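Leucyl-tRNA synthetase (Giardia intestinalis, PDB 3PZ6) probably attaches leucine to its tRNA using ATP, the chain here being its CP1 editing domain, which probably removes wrongly attached amino acids. Local coordinates at residues Y106-I111 against V116-E121. The protein carries 2 engineered substitutions. Residues are numbered along the deposited sequence; the frame is centred on the assembly and turned at random.
Sequences YGAYYI and VIIVSE
Gly107 and Tyr109 pair with Val119 and Ile117 across an antiparallel beta hairpin in the large mixed sheet of the CP1 domain. Each forms a hydrogen-bonded pair with its partner. Gly107 N donates to Val119 O at 2.9 Å, and the return bond runs from Val119 N to Gly107 O. Tyr109 N donates to Ile117 O at 3.0 Å in a nearly straight bond, 167° at the hydrogen. The return bond, Ile117 N to Tyr109 O, is more bent, 139° at the hydrogen. Tyr109, Ile117 and Val119 share one face of the sheet. The Tyr109 CG is anti to its own carbonyl carbon (chi1 -54°), which lays the ring along its strand above Gly107. There Tyr109 CD2 meets Val119 CG2 at 3.9 Å, the two side chains crossing at about a right angle. Farther on, Tyr109 OH comes within 3.6 Å of Glu121 CA. Where the chain turns a corner, Ile111 packs against Ile117, with CG1 of Ile111 3.4 Å from CG1 of Ile117. Helix 121-128, which follows the second strand directly, covers this face through Ala124 and Met127, and Ser120 is its N-cap, with OG accepting a hydrogen bond from Ala123 N. The other face carries Ala108, Tyr110, Val116 and Ile118. Val116 CG2 lies 3.6 Å from Tyr110 CE1, while Val116 CG1 reaches Ala108 CB. Strand 79-86 flanks 116-120 and strand 143-148 flanks 106-110, placing the hairpin inside the sheet. At the far end Tyr106 CB touches Ile118 CG2 at 3.8 Å. Its ring edge meets the Val119-Ser120 peptide, and Tyr106 OH is hydrogen-bonded to Gly182 O and Leu101 N.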
ATOM      1  N   TYR A 106     -14.181  -5.877   3.265  1.00 34.14           N
ATOM      2  CA  TYR A 106     -13.093  -6.048   4.207  1.00 32.48           C
ATOM      3  C   TYR A 106     -13.659  -6.003   5.620  1.00 35.79           C
ATOM      4  O   TYR A 106     -14.829  -5.669   5.822  1.00 37.60           O
ATOM      5  CB  TYR A 106     -12.033  -4.959   3.994  1.00 29.21           C
ATOM      6  CG  TYR A 106     -11.439  -4.962   2.601  1.00 31.46           C
ATOM      7  CD1 TYR A 106     -10.318  -5.737   2.302  1.00 28.97           C
ATOM      8  CD2 TYR A 106     -12.010  -4.204   1.575  1.00 30.12           C
ATOM      9  CE1 TYR A 106      -9.776  -5.752   1.026  1.00 30.35           C
ATOM     10  CE2 TYR A 106     -11.475  -4.212   0.297  1.00 28.59           C
ATOM     11  CZ  TYR A 106     -10.359  -4.989   0.026  1.00 31.64           C
ATOM     12  OH  TYR A 106      -9.826  -5.005  -1.243  1.00 27.09           O
ATOM     13  N   GLY A 107     -12.837  -6.355   6.598  1.00 34.15           N
ATOM     14  CA  GLY A 107     -13.259  -6.302   7.986  1.00 36.46           C
ATOM     15  C   GLY A 107     -12.180  -5.705   8.855  1.00 36.44           C
ATOM     16  O   GLY A 107     -10.996  -5.818   8.545  1.00 39.08           O
ATOM     17  N   ALA A 108     -12.600  -5.061   9.939  1.00 39.49           N
ATOM     18  CA  ALA A 108     -11.673  -4.529  10.931  1.00 42.42           C
ATOM     19  C   ALA A 108     -11.532  -5.521  12.086  1.00 44.09           C
ATOM     20  O   ALA A 108     -12.529  -5.954  12.668  1.00 47.60           O
ATOM     21  CB  ALA A 108     -12.148  -3.170  11.431  1.00 41.38           C
ATOM     22  N   TYR A 109     -10.292  -5.887  12.401  1.00 43.04           N
ATOM     23  CA  TYR A 109     -10.010  -6.870  13.445  1.00 47.21           C
ATOM     24  C   TYR A 109      -8.947  -6.358  14.410  1.00 49.09           C
ATOM     25  O   TYR A 109      -8.209  -5.423  14.090  1.00 43.59           O
ATOM     26  CB  TYR A 109      -9.512  -8.181  12.831  1.00 42.31           C
ATOM     27  CG  TYR A 109     -10.406  -8.781  11.774  1.00 47.44           C
ATOM     28  CD1 TYR A 109     -11.364  -9.741  12.104  1.00 49.36           C
ATOM     29  CD2 TYR A 109     -10.273  -8.412  10.438  1.00 43.70           C
ATOM     30  CE1 TYR A 109     -12.183 -10.308  11.124  1.00 48.63           C
ATOM     31  CE2 TYR A 109     -11.082  -8.969   9.456  1.00 43.58           C
ATOM     32  CZ  TYR A 109     -12.034  -9.913   9.803  1.00 46.87           C
ATOM     33  OH  TYR A 109     -12.827 -10.457   8.824  1.00 45.95           O
ATOM     34  N   TYR A 110      -8.881  -6.978  15.587  1.00 46.81           N
ATOM     35  CA  TYR A 110      -7.764  -6.799  16.503  1.00 47.83           C
ATOM     36  C   TYR A 110      -6.728  -7.895  16.247  1.00 52.32           C
ATOM     37  O   TYR A 110      -7.084  -9.062  16.039  1.00 49.24           O
ATOM     38  CB  TYR A 110      -8.233  -6.880  17.958  1.00 49.08           C
ATOM     39  CG  TYR A 110      -8.950  -5.656  18.489  1.00 44.94           C
ATOM     40  CD1 TYR A 110      -8.268  -4.461  18.713  1.00 43.02           C
ATOM     41  CD2 TYR A 110     -10.303  -5.704  18.807  1.00 47.16           C
ATOM     42  CE1 TYR A 110      -8.924  -3.340  19.211  1.00 40.74           C
ATOM     43  CE2 TYR A 110     -10.965  -4.589  19.308  1.00 39.32           C
ATOM     44  CZ  TYR A 110     -10.271  -3.414  19.503  1.00 41.16           C
ATOM     45  OH  TYR A 110     -10.929  -2.312  19.996  1.00 50.13           O
ATOM     46  N   ILE A 111      -5.452  -7.513  16.244  1.00 54.04           N
ATOM     47  CA  ILE A 111      -4.345  -8.474  16.225  1.00 56.63           C
ATOM     48  C   ILE A 111      -3.766  -8.570  17.638  1.00 58.55           C
ATOM     49  O   ILE A 111      -3.411  -9.651  18.108  1.00 58.94           O
ATOM     50  CB  ILE A 111      -3.247  -8.059  15.210  1.00 55.10           C
ATOM     51  CG1 ILE A 111      -3.769  -8.147  13.772  1.00 49.43           C
ATOM     52  CG2 ILE A 111      -1.967  -8.895  15.381  1.00 59.10           C
ATOM     53  CD1 ILE A 111      -3.940  -9.568  13.224  1.00 48.48           C
ATOM     54  N   VAL A 116      -5.331  -2.282  15.317  1.00 45.69           N
ATOM     55  CA  VAL A 116      -6.383  -2.827  14.450  1.00 42.58           C
ATOM     56  C   VAL A 116      -5.917  -2.930  12.998  1.00 40.17           C
ATOM     57  O   VAL A 116      -5.375  -1.972  12.447  1.00 46.07           O
ATOM     58  CB  VAL A 116      -7.670  -1.947  14.517  1.00 41.93           C
ATOM     59  CG1 VAL A 116      -8.651  -2.274  13.386  1.00 38.14           C
ATOM     60  CG2 VAL A 116      -8.345  -2.093  15.862  1.00 39.43           C
ATOM     61  N   ILE A 117      -6.126  -4.086  12.380  1.00 36.88           N
ATOM     62  CA  ILE A 117      -5.845  -4.221  10.953  1.00 36.17           C
ATOM     63  C   ILE A 117      -7.117  -4.408  10.136  1.00 39.13           C
ATOM     64  O   ILE A 117      -8.103  -4.963  10.619  1.00 41.72           O
ATOM     65  CB  ILE A 117      -4.842  -5.354  10.630  1.00 35.73           C
ATOM     66  CG1 ILE A 117      -5.372  -6.700  11.113  1.00 36.39           C
ATOM     67  CG2 ILE A 117      -3.478  -5.048  11.224  1.00 38.12           C
ATOM     68  CD1 ILE A 117      -4.880  -7.855  10.303  1.00 38.03           C
ATOM     69  N   ILE A 118      -7.084  -3.922   8.900  1.00 37.59           N
ATOM     70  CA  ILE A 118      -8.186  -4.100   7.972  1.00 28.77           C
ATOM     71  C   ILE A 118      -7.709  -5.008   6.852  1.00 33.31           C
ATOM     72  O   ILE A 118      -6.740  -4.697   6.158  1.00 35.17           O
ATOM     73  CB  ILE A 118      -8.700  -2.757   7.416  1.00 29.27           C
ATOM     74  CG1 ILE A 118      -9.141  -1.843   8.561  1.00 23.43           C
ATOM     75  CG2 ILE A 118      -9.859  -2.989   6.451  1.00 34.17           C
ATOM     76  CD1 ILE A 118      -9.284  -0.399   8.178  1.00 27.46           C
ATOM     77  N   VAL A 119      -8.382  -6.146   6.710  1.00 34.10           N
ATOM     78  CA  VAL A 119      -8.048  -7.153   5.704  1.00 31.79           C
ATOM     79  C   VAL A 119      -9.309  -7.824   5.180  1.00 33.57           C
ATOM     80  O   VAL A 119     -10.410  -7.568   5.669  1.00 35.65           O
ATOM     81  CB  VAL A 119      -7.097  -8.256   6.260  1.00 32.55           C
ATOM     82  CG1 VAL A 119      -5.660  -7.787   6.263  1.00 32.32           C
ATOM     83  CG2 VAL A 119      -7.529  -8.710   7.652  1.00 33.56           C
ATOM     84  N   SER A 120      -9.137  -8.683   4.181  1.00 34.83           N
ATOM     85  CA  SER A 120     -10.188  -9.593   3.755  1.00 34.95           C
ATOM     86  C   SER A 120     -10.391 -10.649   4.834  1.00 41.36           C
ATOM     87  O   SER A 120      -9.478 -10.922   5.620  1.00 42.99           O
ATOM     88  CB  SER A 120      -9.800 -10.271   2.445  1.00 40.11           C
ATOM     89  OG  SER A 120      -8.680 -11.121   2.625  1.00 41.77           O
ATOM     90  N   GLU A 121     -11.588 -11.233   4.865  1.00 45.25           N
ATOM     91  CA  GLU A 121     -11.927 -12.295   5.811  1.00 42.98           C
ATOM     92  C   GLU A 121     -11.041 -13.516   5.580  1.00 48.68           C
ATOM     93  O   GLU A 121     -10.598 -14.163   6.534  1.00 49.56           O
ATOM     94  CB  GLU A 121     -13.403 -12.675   5.686  1.00 50.91           C
ATOM     95  CG  GLU A 121     -13.940 -13.470   6.867  1.00 57.15           C
ATOM     96  CD  GLU A 121     -15.362 -13.952   6.653  1.00 66.98           C
ATOM     97  OE1 GLU A 121     -15.544 -15.169   6.432  1.00 62.08           O
ATOM     98  OE2 GLU A 121     -16.293 -13.117   6.696  1.00 61.75           O
TER